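PDB 4L1G: peptidoglycan N-acetylglucosamine deacetylase, which removes acetyl groups from the N-acetylglucosamine residues of peptidoglycan, using zinc as cofactor, and also acts on soluble chitin substrates and N-acetylchitooligomers. Local coordinates for residues A63-S67 against F188-S194; L106-E112 against T153-L157; Y163-F167 against F260-R266; W58-Y64 against I175-K181. One frame throughout, in Å; residues are numbered along the deposited sequence. Where two conformers were deposited one is given.

Interaction 1. Residues A63-S67 against F188-S194; sequences AYAFS and FMIVQWS
Two acceptors share the side-chain nitrogen of Q192. NE2 sends one hydrogen almost straight to Y64 OH at 2.9 Å, with the hydroxyl in the plane of the amide, and it makes a weaker bond to G173 O. The phenol ring and the amide stand nearly perpendicular, 79° between their planes. The bend of Q192 at its second torsion (-80°) turns the amide toward Y64 OH, while CB and CG run alongside F66. The F66 ring brings CD2 to 3.6 Å from Q192 CB, and W193 O sits at the edge of that ring, in plane.

Alongside, the chains run as parallel strands. I190 is bonded through both its peptide groups to the residues flanking Y64: I190 N reaches A63 O at 3.0 Å, and A65 N reaches I190 O at 3.1 Å. Q192 N then takes A65 O at 2.9 Å. With CG anti to the backbone N (-173°), Y64 lies on the same face as I190 and turns the edge of its ring to it, CD1 3.6 Å from I190 CG2. A65 and V191 occupy the other face, where the extended M189 brings CE to 3.9 Å from A65 CB. Beyond the paired residues S67 CB touches S194 OG, at 3.7 Å; that hydroxyl bonds V221 N.

Strand 189-191 is the middle of three parallel strands, with 64-65 along one side and 167-168 along the other. L180 and A183 of helix 177-185 pack on the face of Y64 and I190, while F260, just beyond helix 256-259, packs on that of A65 and V191.

Interaction 2. Residues L106-E112 against T153-L157; sequences LLGENAE and TEEIL
L106, at the end of strand 103-106, sends CD1 to meet L157 CD2 at 4.1 Å, methyl against methyl. After L107, which occupies the N-cap, comes G108, where the two backbones draw closest, CA to CA of T153 at 4.6 Å. Having no side chain, G108 leaves room for the threonine: T153 CG2 lies 3.8 Å from G108 N, and T153 OG1 turns back to Q149 O of its own helix. The carbonyl of G108 faces I156 CD1. One turn on, A111 CB touches two branched side chains, 3.9 Å from I156 CG2 and 4.0 Å from L157 CD2. E112 ends the walk with its extended chain crossing I156 at about a right angle; OE1 comes to 3.4 Å from I156 CD1, while OE2 bonds to Y133 OH.

No hydrogen bond joins the segments; methyls meet one another, the G108 backbone and, at the rim, the E112 carboxylate. The short helix axes pass 9.4 Å apart at a crossing angle of 30°, both running the same way. Such near-parallel helices, packed side by side around a parallel strand core, belong to the α/β-barrel of polysaccharide deacetylases, the TIM-barrel-like NodB fold.

Interaction 3. Residues Y163-F167 against F260-R266; sequences YAPKF and FQTSKER
K166 lays its whole carbon chain along residues 262-265. CB starts 3.5 Å from K264 O and close to the carbonyl carbon of E265; CG moves on toward S263 O. CD passes that same oxygen at 3.2 Å, and CE comes as near, 3.2 Å, to T262 OG1. Extended up to this point, the chain bends at its last torsion (64°), and NZ leaves both segments to bond N187 O.

The backbones beside it are tied at two points around P165 and E265, which form a single bridge. R266 N bonds A164 O at 2.8 Å, and K166 N bonds K264 O at 2.9 Å from above the carbonyl plane. Two waters add to this: one donates to K264 O and accepts from F167 N, the other donates to E265 OE1 and accepts from A164 N. An ST turn, with S263 OG accepting from E265 N, shapes the tail here.

K264 crosses the Y163 ring at about a right angle. Its CD rides over one face, 4.1 Å from the ring centroid, and NZ adds an off-centre cation-pi contact, 4.6 Å from the centroid. The ring is anchored at its far end, where Y163 OH accepts from I128 N. Deeper in, F167 CZ touches T262 CG2 at 3.7 Å.

Both lysines thus spend their methylenes on the contact, but their charges part ways: K166 NZ is used outside the two segments, K264 NZ on the tyrosine. Backbone bonds, direct and through water, hold the tail's main chain, and the lysine methylenes and the R266 bond to Q186 O add to it.

Interaction 4. Residues W58-Y64 against I175-K181; sequences WVEKYAY and ILENQLK
The backbones stay well separated, CA to CA 8.0 Å for W58 and E177 and 6.6 Å for Y62 and K181, so side chains fill the gap. W58, in the weakly bonded helix 55-61, and Y62, just after it, face the first turn of helix 177-185. An inverse gamma turn centred on A63 leads the first segment into its strand. In the second, L176 is the N-cap, and the Q179 side chain folds back so that OE1 accepts from L176 N.

L180 is the wedge. With CG anti to its backbone N (-177°), it reaches in among three aromatic rings: CD2 lies 3.7 Å from W58 CE3 and equally near Y62 CD2, and it sits over the face of the Y64 ring, 3.9 Å from the centroid, as a CH-pi contact. W58 offers its edge to I175 O, 3.6 Å from CZ3, while E177 CA lies over one face of the indole. Y62 spreads a ring face over K181 N and touches K181 CB with CE1 at 3.6 Å.

The hydroxyl of Y62 then donates to E177 OE2 at 2.8 Å. The oxygen lies at the edge of the phenol ring, in its plane, and receives the hydrogen on its anti lone pair. Ring and carboxylate planes stand 70° apart.

Chemically, three aromatic rings gather round one leucine, with a single hydrogen bond across the contact. That bond limits the rotation of the E177 carboxylate and would be expected to stabilise its negative charge, while K181 turns its amino group to E185.

Interactions 1 and 4 share A63 and Y64, their centres about 9 Å apart. L180 CD1 packs on I190 CD1 at 3.6 Å, binding helix 177-185 to the sheet. Interaction 3 adjoins that sheet where 163-167 leads into its outer strand 167-168, with M189 N probably hydrogen-bonded to K166 O at 2.8 Å. Interaction 2 meets interaction 3 through L157 and P165, and through a long, weak ion pair between E154 and R266. Towards the active site, the W193 side chain lies about 5 Å from that of D80, the predicted proton acceptor, and about 4 Å from an acetate ion, probably from the crystallisation liquor; the L106 side chain is about 6 Å from that of the zinc ligand H131.

Interaction 1. Residues A63-S67 against F188-S194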
# COMPACT_ATOMS: atom_id res chain seq x y z
N ALA A 63 -13.41 9.73 -2.19
CA ALA A 63 -12.59 8.71 -2.83
C ALA A 63 -11.87 7.93 -1.73
O ALA A 63 -10.75 8.27 -1.35
CB ALA A 63 -11.59 9.34 -3.79
N TYR A 64 -12.52 6.89 -1.23
CA TYR A 64 -12.09 6.22 -0.01
C TYR A 64 -12.64 4.80 0.03
O TYR A 64 -13.84 4.59 -0.13
CB TYR A 64 -12.60 7.03 1.19
CG TYR A 64 -12.13 6.58 2.55
CD1 TYR A 64 -10.80 6.72 2.93
CD2 TYR A 64 -13.02 6.06 3.48
CE1 TYR A 64 -10.37 6.33 4.18
CE2 TYR A 64 -12.60 5.66 4.73
CZ TYR A 64 -11.27 5.80 5.08
OH TYR A 64 -10.85 5.41 6.33
N ALA A 65 -11.76 3.82 0.23
CA ALA A 65 -12.19 2.42 0.27
C ALA A 65 -11.29 1.54 1.14
O ALA A 65 -10.14 1.88 1.39
CB ALA A 65 -12.27 1.85 -1.15
N PHE A 66 -11.85 0.43 1.60
CA PHE A 66 -11.11 -0.55 2.40
C PHE A 66 -10.78 -1.78 1.57
O PHE A 66 -9.78 -2.46 1.81
CB PHE A 66 -11.94 -0.96 3.62
CG PHE A 66 -12.10 0.13 4.64
CD1 PHE A 66 -13.15 1.04 4.54
CD2 PHE A 66 -11.22 0.24 5.71
CE1 PHE A 66 -13.30 2.04 5.48
CE2 PHE A 66 -11.37 1.24 6.65
CZ PHE A 66 -12.41 2.14 6.54
N SER A 67 -11.63 -2.07 0.60
CA SER A 67 -11.49 -3.24 -0.25
C SER A 67 -12.14 -2.99 -1.61
O SER A 67 -12.68 -1.91 -1.85
CB SER A 67 -12.08 -4.48 0.43
OG SER A 67 -13.39 -4.22 0.93
N PHE A 188 -7.00 12.73 -5.51
CA PHE A 188 -6.37 11.57 -4.89
C PHE A 188 -7.43 10.51 -4.62
O PHE A 188 -8.62 10.79 -4.63
CB PHE A 188 -5.73 11.94 -3.55
CG PHE A 188 -4.44 12.71 -3.67
CD1 PHE A 188 -3.27 12.06 -4.01
CD2 PHE A 188 -4.40 14.06 -3.40
CE1 PHE A 188 -2.07 12.76 -4.10
CE2 PHE A 188 -3.22 14.77 -3.49
CZ PHE A 188 -2.05 14.12 -3.84
N MET A 189 -6.98 9.28 -4.38
CA MET A 189 -7.84 8.28 -3.77
C MET A 189 -7.14 7.66 -2.57
O MET A 189 -5.96 7.31 -2.63
CB MET A 189 -8.26 7.18 -4.75
CG MET A 189 -9.21 6.17 -4.11
SD MET A 189 -9.98 4.99 -5.23
CE MET A 189 -11.10 4.16 -4.10
N ILE A 190 -7.87 7.54 -1.47
CA ILE A 190 -7.30 6.97 -0.25
C ILE A 190 -7.79 5.54 -0.05
O ILE A 190 -8.99 5.28 -0.02
CB ILE A 190 -7.64 7.83 0.97
CG1 ILE A 190 -6.93 9.19 0.85
CG2 ILE A 190 -7.25 7.11 2.25
CD1 ILE A 190 -6.97 10.01 2.11
N VAL A 191 -6.85 4.61 0.06
CA VAL A 191 -7.21 3.22 0.28
C VAL A 191 -6.59 2.69 1.56
O VAL A 191 -5.37 2.78 1.76
CB VAL A 191 -6.79 2.32 -0.91
CG1 VAL A 191 -7.07 0.86 -0.59
CG2 VAL A 191 -7.52 2.75 -2.17
N GLN A 192 -7.43 2.16 2.44
CA GLN A 192 -6.96 1.53 3.66
C GLN A 192 -6.64 0.07 3.36
O GLN A 192 -5.90 -0.22 2.42
CB GLN A 192 -8.02 1.63 4.76
CG GLN A 192 -8.50 3.05 5.05
CD GLN A 192 -7.54 3.84 5.92
OE1 GLN A 192 -6.37 3.49 6.07
NE2 GLN A 192 -8.04 4.92 6.52
N TRP A 193 -7.21 -0.83 4.14
CA TRP A 193 -7.00 -2.26 3.93
C TRP A 193 -8.13 -3.06 4.58
O TRP A 193 -8.92 -2.52 5.35
CB TRP A 193 -5.64 -2.70 4.48
CG TRP A 193 -5.46 -2.44 5.95
CD1 TRP A 193 -5.74 -3.30 6.98
CD2 TRP A 193 -4.95 -1.24 6.56
NE1 TRP A 193 -5.44 -2.71 8.18
CE2 TRP A 193 -4.96 -1.45 7.96
CE3 TRP A 193 -4.50 -0.02 6.06
CZ2 TRP A 193 -4.53 -0.48 8.86
CZ3 TRP A 193 -4.07 0.95 6.96
CH2 TRP A 193 -4.09 0.71 8.34
N SER A 194 -8.20 -4.35 4.26
CA SER A 194 -9.25 -5.21 4.82
C SER A 194 -8.67 -6.50 5.40
O SER A 194 -9.36 -7.23 6.11
CB SER A 194 -10.32 -5.52 3.77
OG SER A 194 -9.82 -6.35 2.75

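Interaction 2. Residues L106-E112 against T153-L157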
# COMPACT_ATOMS: atom_id res chain seq x y z
N LEU A 106 4.99 4.39 -0.20
CA LEU A 106 6.33 4.78 0.23
C LEU A 106 6.34 6.03 1.09
O LEU A 106 5.58 6.97 0.84
CB LEU A 106 7.23 4.98 -0.99
CG LEU A 106 7.30 3.83 -2.00
CD1 LEU A 106 8.21 4.21 -3.16
CD2 LEU A 106 7.77 2.55 -1.33
N LEU A 107 7.20 6.04 2.10
CA LEU A 107 7.43 7.23 2.91
C LEU A 107 8.36 8.18 2.16
O LEU A 107 9.33 7.74 1.55
CB LEU A 107 8.04 6.86 4.26
CG LEU A 107 7.11 6.17 5.25
CD1 LEU A 107 7.88 5.60 6.43
CD2 LEU A 107 6.05 7.14 5.74
N GLY A 108 8.05 9.47 2.21
CA GLY A 108 8.86 10.47 1.54
C GLY A 108 10.30 10.49 2.01
O GLY A 108 11.22 10.60 1.20
N GLU A 109 10.50 10.36 3.32
CA GLU A 109 11.84 10.42 3.89
C GLU A 109 12.70 9.21 3.50
O GLU A 109 13.91 9.33 3.36
CB GLU A 109 11.78 10.57 5.42
CG GLU A 109 11.22 9.36 6.15
CD GLU A 109 11.00 9.63 7.63
OE1 GLU A 109 11.31 10.74 8.09
OE2 GLU A 109 10.50 8.71 8.33
N ASN A 110 12.06 8.06 3.33
CA ASN A 110 12.77 6.85 2.95
C ASN A 110 13.11 6.83 1.47
O ASN A 110 14.12 6.25 1.06
CB ASN A 110 11.97 5.61 3.34
CG ASN A 110 11.97 5.38 4.84
OD1 ASN A 110 12.80 5.92 5.56
ND2 ASN A 110 11.02 4.57 5.31
N ALA A 111 12.27 7.48 0.67
CA ALA A 111 12.52 7.62 -0.76
C ALA A 111 13.75 8.48 -1.02
O ALA A 111 14.43 8.32 -2.03
CB ALA A 111 11.29 8.19 -1.45
N GLU A 112 14.04 9.40 -0.10
CA GLU A 112 15.21 10.27 -0.23
C GLU A 112 16.50 9.51 0.06
O GLU A 112 17.53 9.77 -0.56
CB GLU A 112 15.09 11.47 0.72
CG GLU A 112 14.06 12.50 0.30
CD GLU A 112 13.98 13.65 1.27
OE1 GLU A 112 13.67 14.78 0.82
OE2 GLU A 112 14.21 13.43 2.48
N THR A 153 5.89 14.70 -0.32
CA THR A 153 6.09 13.31 -0.71
C THR A 153 5.76 13.12 -2.18
O THR A 153 6.45 12.38 -2.89
CB THR A 153 5.22 12.37 0.14
OG1 THR A 153 5.49 12.59 1.53
CG2 THR A 153 5.49 10.91 -0.21
N GLU A 154 4.71 13.79 -2.64
CA GLU A 154 4.29 13.70 -4.03
C GLU A 154 5.40 14.20 -4.97
O GLU A 154 5.67 13.57 -5.99
CB GLU A 154 3.01 14.51 -4.25
CG GLU A 154 2.31 14.23 -5.57
CD GLU A 154 1.35 13.05 -5.50
OE1 GLU A 154 0.43 13.00 -6.34
OE2 GLU A 154 1.51 12.19 -4.61
N GLU A 155 6.02 15.31 -4.60
CA GLU A 155 7.10 15.89 -5.40
C GLU A 155 8.29 14.94 -5.50
O GLU A 155 8.87 14.75 -6.57
CB GLU A 155 7.56 17.22 -4.81
CG GLU A 155 6.56 18.35 -4.95
CD GLU A 155 6.98 19.61 -4.21
OE1 GLU A 155 8.00 19.56 -3.47
OE2 GLU A 155 6.30 20.64 -4.35
N ILE A 156 8.66 14.35 -4.36
CA ILE A 156 9.77 13.41 -4.31
C ILE A 156 9.51 12.19 -5.19
O ILE A 156 10.36 11.80 -5.99
CB ILE A 156 10.03 12.95 -2.86
CG1 ILE A 156 10.57 14.12 -2.02
CG2 ILE A 156 11.01 11.78 -2.83
CD1 ILE A 156 10.66 13.83 -0.54
N LEU A 157 8.32 11.61 -5.05
CA LEU A 157 7.96 10.41 -5.80
C LEU A 157 7.77 10.70 -7.29
O LEU A 157 8.10 9.86 -8.13
CB LEU A 157 6.70 9.77 -5.21
CG LEU A 157 6.86 9.26 -3.77
CD1 LEU A 157 5.56 8.67 -3.26
CD2 LEU A 157 7.99 8.25 -3.68

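Interaction 3. Residues Y163-F167 against F260-R266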
# COMPACT_ATOMS: atom_id res chain seq x y z
N TYR A 163 5.83 10.01 -12.24
CA TYR A 163 4.43 10.40 -12.16
C TYR A 163 4.05 10.75 -10.72
O TYR A 163 4.68 10.28 -9.78
CB TYR A 163 3.52 9.30 -12.70
CG TYR A 163 3.52 8.02 -11.89
CD1 TYR A 163 4.49 7.04 -12.11
CD2 TYR A 163 2.56 7.78 -10.92
CE1 TYR A 163 4.50 5.86 -11.38
CE2 TYR A 163 2.56 6.60 -10.18
CZ TYR A 163 3.53 5.65 -10.42
OH TYR A 163 3.54 4.48 -9.68
N ALA A 164 3.02 11.57 -10.57
CA ALA A 164 2.50 11.89 -9.24
C ALA A 164 1.45 10.86 -8.83
O ALA A 164 0.40 10.75 -9.47
CB ALA A 164 1.89 13.29 -9.24
N PRO A 165 1.74 10.08 -7.77
CA PRO A 165 0.86 8.99 -7.33
C PRO A 165 -0.54 9.46 -6.97
O PRO A 165 -0.70 10.46 -6.28
CB PRO A 165 1.58 8.46 -6.08
CG PRO A 165 3.01 8.86 -6.26
CD PRO A 165 2.95 10.19 -6.94
N LYS A 166 -1.55 8.73 -7.43
CA LYS A 166 -2.94 9.07 -7.16
C LYS A 166 -3.38 8.53 -5.80
O LYS A 166 -4.31 9.05 -5.18
CB LYS A 166 -3.85 8.52 -8.26
CG LYS A 166 -5.32 8.93 -8.13
CD LYS A 166 -6.18 8.24 -9.18
CE LYS A 166 -7.61 8.75 -9.14
NZ LYS A 166 -7.70 10.19 -9.49
N PHE A 167 -2.71 7.48 -5.34
CA PHE A 167 -3.13 6.76 -4.15
C PHE A 167 -2.40 7.19 -2.88
O PHE A 167 -1.17 7.28 -2.84
CB PHE A 167 -3.00 5.25 -4.35
CG PHE A 167 -4.08 4.66 -5.21
CD1 PHE A 167 -3.93 4.60 -6.59
CD2 PHE A 167 -5.25 4.17 -4.65
CE1 PHE A 167 -4.93 4.07 -7.39
CE2 PHE A 167 -6.25 3.64 -5.45
CZ PHE A 167 -6.09 3.58 -6.82
N PHE A 260 -9.51 -0.58 -8.54
CA PHE A 260 -10.48 0.50 -8.42
C PHE A 260 -10.73 1.23 -9.74
O PHE A 260 -11.35 2.30 -9.75
CB PHE A 260 -10.07 1.47 -7.31
CG PHE A 260 -10.07 0.84 -5.95
CD1 PHE A 260 -11.27 0.56 -5.30
CD2 PHE A 260 -8.88 0.50 -5.32
CE1 PHE A 260 -11.28 -0.03 -4.05
CE2 PHE A 260 -8.88 -0.09 -4.07
CZ PHE A 260 -10.09 -0.36 -3.44
N GLN A 261 -10.27 0.63 -10.83
CA GLN A 261 -10.53 1.12 -12.18
C GLN A 261 -10.24 2.60 -12.35
O GLN A 261 -11.10 3.37 -12.78
CB GLN A 261 -11.96 0.80 -12.60
CG GLN A 261 -12.23 -0.69 -12.82
CD GLN A 261 -11.52 -1.25 -14.04
OE1 GLN A 261 -11.98 -1.09 -15.17
NE2 GLN A 261 -10.38 -1.90 -13.82
N THR A 262 -9.03 3.01 -11.98
CA THR A 262 -8.61 4.39 -12.16
C THR A 262 -7.14 4.43 -12.52
O THR A 262 -6.47 3.40 -12.55
CB THR A 262 -8.87 5.23 -10.90
OG1 THR A 262 -8.74 6.62 -11.23
CG2 THR A 262 -7.88 4.87 -9.80
N SER A 263 -6.63 5.63 -12.79
CA SER A 263 -5.23 5.79 -13.15
C SER A 263 -4.36 5.66 -11.91
O SER A 263 -4.83 5.83 -10.78
CB SER A 263 -5.00 7.15 -13.81
OG SER A 263 -3.64 7.34 -14.14
N LYS A 264 -3.08 5.36 -12.12
CA LYS A 264 -2.12 5.31 -11.03
C LYS A 264 -1.59 6.71 -10.74
O LYS A 264 -1.06 6.97 -9.65
CB LYS A 264 -0.95 4.39 -11.39
CG LYS A 264 -0.13 4.88 -12.58
CD LYS A 264 1.08 4.01 -12.82
CE LYS A 264 1.83 4.46 -14.06
NZ LYS A 264 2.99 3.57 -14.35
N GLU A 265 -1.74 7.61 -11.70
CA GLU A 265 -1.26 8.98 -11.54
C GLU A 265 -2.41 9.96 -11.36
O GLU A 265 -3.52 9.74 -11.83
CB GLU A 265 -0.37 9.40 -12.71
CG GLU A 265 -1.07 9.41 -14.06
CD GLU A 265 -0.17 9.87 -15.18
OE1 GLU A 265 0.83 10.57 -14.90
OE2 GLU A 265 -0.45 9.54 -16.35
N ARG A 266 -2.12 11.06 -10.67
CA ARG A 266 -3.14 12.03 -10.31
C ARG A 266 -3.53 12.91 -11.50
O ARG A 266 -2.71 13.66 -12.02
CB ARG A 266 -2.65 12.89 -9.15
CG ARG A 266 -3.73 13.66 -8.44
CD ARG A 266 -3.26 14.09 -7.08
NE ARG A 266 -2.21 15.10 -7.14
CZ ARG A 266 -2.43 16.40 -6.95
NH1 ARG A 266 -3.65 16.84 -6.69
NH2 ARG A 266 -1.42 17.26 -7.03
O HOH W 1 1.55 12.34 -12.97
O HOH W 2 -0.73 5.81 -7.23

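Interaction 4. Residues W58-Y64 against I175-K181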
# COMPACT_ATOMS: atom_id res chain seq x y z
N TRP A 58 -17.97 7.41 4.74
CA TRP A 58 -16.94 8.08 3.95
C TRP A 58 -16.68 7.44 2.59
O TRP A 58 -16.19 8.11 1.68
CB TRP A 58 -15.63 8.19 4.74
CG TRP A 58 -15.69 9.16 5.88
CD1 TRP A 58 -16.72 10.00 6.18
CD2 TRP A 58 -14.69 9.39 6.88
NE1 TRP A 58 -16.42 10.74 7.30
CE2 TRP A 58 -15.18 10.38 7.75
CE3 TRP A 58 -13.42 8.84 7.12
CZ2 TRP A 58 -14.44 10.84 8.84
CZ3 TRP A 58 -12.69 9.30 8.20
CH2 TRP A 58 -13.21 10.30 9.05
N VAL A 59 -17.02 6.16 2.43
CA VAL A 59 -16.82 5.49 1.14
C VAL A 59 -17.88 5.94 0.13
O VAL A 59 -17.71 5.77 -1.08
CB VAL A 59 -16.82 3.94 1.26
CG1 VAL A 59 -15.86 3.48 2.35
CG2 VAL A 59 -18.22 3.40 1.50
N GLU A 60 -18.97 6.51 0.64
CA GLU A 60 -20.05 6.99 -0.22
C GLU A 60 -19.86 8.46 -0.59
O GLU A 60 -20.43 8.93 -1.57
CB GLU A 60 -21.40 6.82 0.48
CG GLU A 60 -21.80 5.38 0.74
CD GLU A 60 -23.19 5.26 1.35
OE1 GLU A 60 -23.78 4.17 1.26
OE2 GLU A 60 -23.68 6.26 1.92
N LYS A 61 -19.06 9.17 0.20
CA LYS A 61 -18.92 10.61 0.04
C LYS A 61 -17.59 11.02 -0.59
O LYS A 61 -17.51 12.01 -1.30
CB LYS A 61 -19.11 11.32 1.38
CG LYS A 61 -19.25 12.83 1.29
CD LYS A 61 -19.68 13.42 2.63
CE LYS A 61 -19.70 14.94 2.60
NZ LYS A 61 -20.66 15.48 1.59
N TYR A 62 -16.55 10.23 -0.33
CA TYR A 62 -15.21 10.57 -0.80
C TYR A 62 -14.54 9.43 -1.57
O TYR A 62 -15.05 8.31 -1.60
CB TYR A 62 -14.33 10.96 0.38
CG TYR A 62 -14.93 12.04 1.27
CD1 TYR A 62 -14.96 13.36 0.85
CD2 TYR A 62 -15.45 11.72 2.51
CE1 TYR A 62 -15.51 14.34 1.65
CE2 TYR A 62 -16.00 12.70 3.32
CZ TYR A 62 -16.03 14.01 2.89
OH TYR A 62 -16.58 14.98 3.69
N ALA A 63 -13.41 9.73 -2.19
CA ALA A 63 -12.59 8.71 -2.83
C ALA A 63 -11.87 7.93 -1.73
O ALA A 63 -10.75 8.27 -1.35
CB ALA A 63 -11.59 9.34 -3.79
N TYR A 64 -12.52 6.89 -1.23
CA TYR A 64 -12.09 6.22 -0.01
C TYR A 64 -12.64 4.80 0.03
O TYR A 64 -13.84 4.59 -0.13
CB TYR A 64 -12.60 7.03 1.19
CG TYR A 64 -12.13 6.58 2.55
CD1 TYR A 64 -10.80 6.72 2.93
CD2 TYR A 64 -13.02 6.06 3.48
CE1 TYR A 64 -10.37 6.33 4.18
CE2 TYR A 64 -12.60 5.66 4.73
CZ TYR A 64 -11.27 5.80 5.08
OH TYR A 64 -10.85 5.41 6.33
N ILE A 175 -7.15 9.13 9.58
CA ILE A 175 -7.45 10.23 8.68
C ILE A 175 -8.67 11.02 9.18
O ILE A 175 -9.60 10.45 9.75
CB ILE A 175 -7.67 9.74 7.22
CG1 ILE A 175 -7.65 10.90 6.23
CG2 ILE A 175 -8.96 8.94 7.10
CD1 ILE A 175 -6.27 11.24 5.73
N LEU A 176 -8.65 12.34 9.00
CA LEU A 176 -9.78 13.18 9.36
C LEU A 176 -10.64 13.46 8.13
O LEU A 176 -10.16 13.34 7.00
CB LEU A 176 -9.30 14.50 9.98
CG LEU A 176 -8.50 14.40 11.28
CD1 LEU A 176 -8.15 15.79 11.80
CD2 LEU A 176 -9.26 13.61 12.34
N GLU A 177 -11.89 13.84 8.35
CA GLU A 177 -12.82 14.04 7.23
C GLU A 177 -12.39 15.17 6.30
O GLU A 177 -12.46 15.03 5.08
CB GLU A 177 -14.25 14.27 7.72
CG GLU A 177 -15.26 14.37 6.59
CD GLU A 177 -16.70 14.39 7.06
OE1 GLU A 177 -16.95 14.09 8.25
OE2 GLU A 177 -17.59 14.70 6.24
N ASN A 178 -11.94 16.28 6.87
CA ASN A 178 -11.49 17.42 6.08
C ASN A 178 -10.23 17.10 5.28
O ASN A 178 -10.03 17.61 4.19
CB ASN A 178 -11.26 18.65 6.96
CG ASN A 178 -12.56 19.30 7.39
OD1 ASN A 178 -13.57 19.20 6.69
ND2 ASN A 178 -12.53 19.98 8.53
N GLN A 179 -9.39 16.23 5.85
CA GLN A 179 -8.20 15.76 5.16
C GLN A 179 -8.61 14.90 3.97
O GLN A 179 -8.05 15.02 2.88
CB GLN A 179 -7.32 14.96 6.11
CG GLN A 179 -6.77 15.77 7.28
CD GLN A 179 -6.08 14.90 8.31
OE1 GLN A 179 -6.27 13.69 8.33
NE2 GLN A 179 -5.27 15.52 9.16
N LEU A 180 -9.60 14.05 4.20
CA LEU A 180 -10.11 13.17 3.16
C LEU A 180 -10.84 13.99 2.09
O LEU A 180 -10.77 13.68 0.90
CB LEU A 180 -11.05 12.13 3.78
CG LEU A 180 -11.66 11.06 2.87
CD1 LEU A 180 -10.58 10.36 2.06
CD2 LEU A 180 -12.43 10.06 3.72
N LYS A 181 -11.53 15.04 2.53
CA LYS A 181 -12.25 15.92 1.62
C LYS A 181 -11.28 16.66 0.69
O LYS A 181 -11.53 16.75 -0.51
CB LYS A 181 -13.09 16.92 2.42
CG LYS A 181 -13.79 17.97 1.57
CD LYS A 181 -14.71 18.83 2.43
CE LYS A 181 -15.25 20.03 1.66
NZ LYS A 181 -14.18 21.02 1.32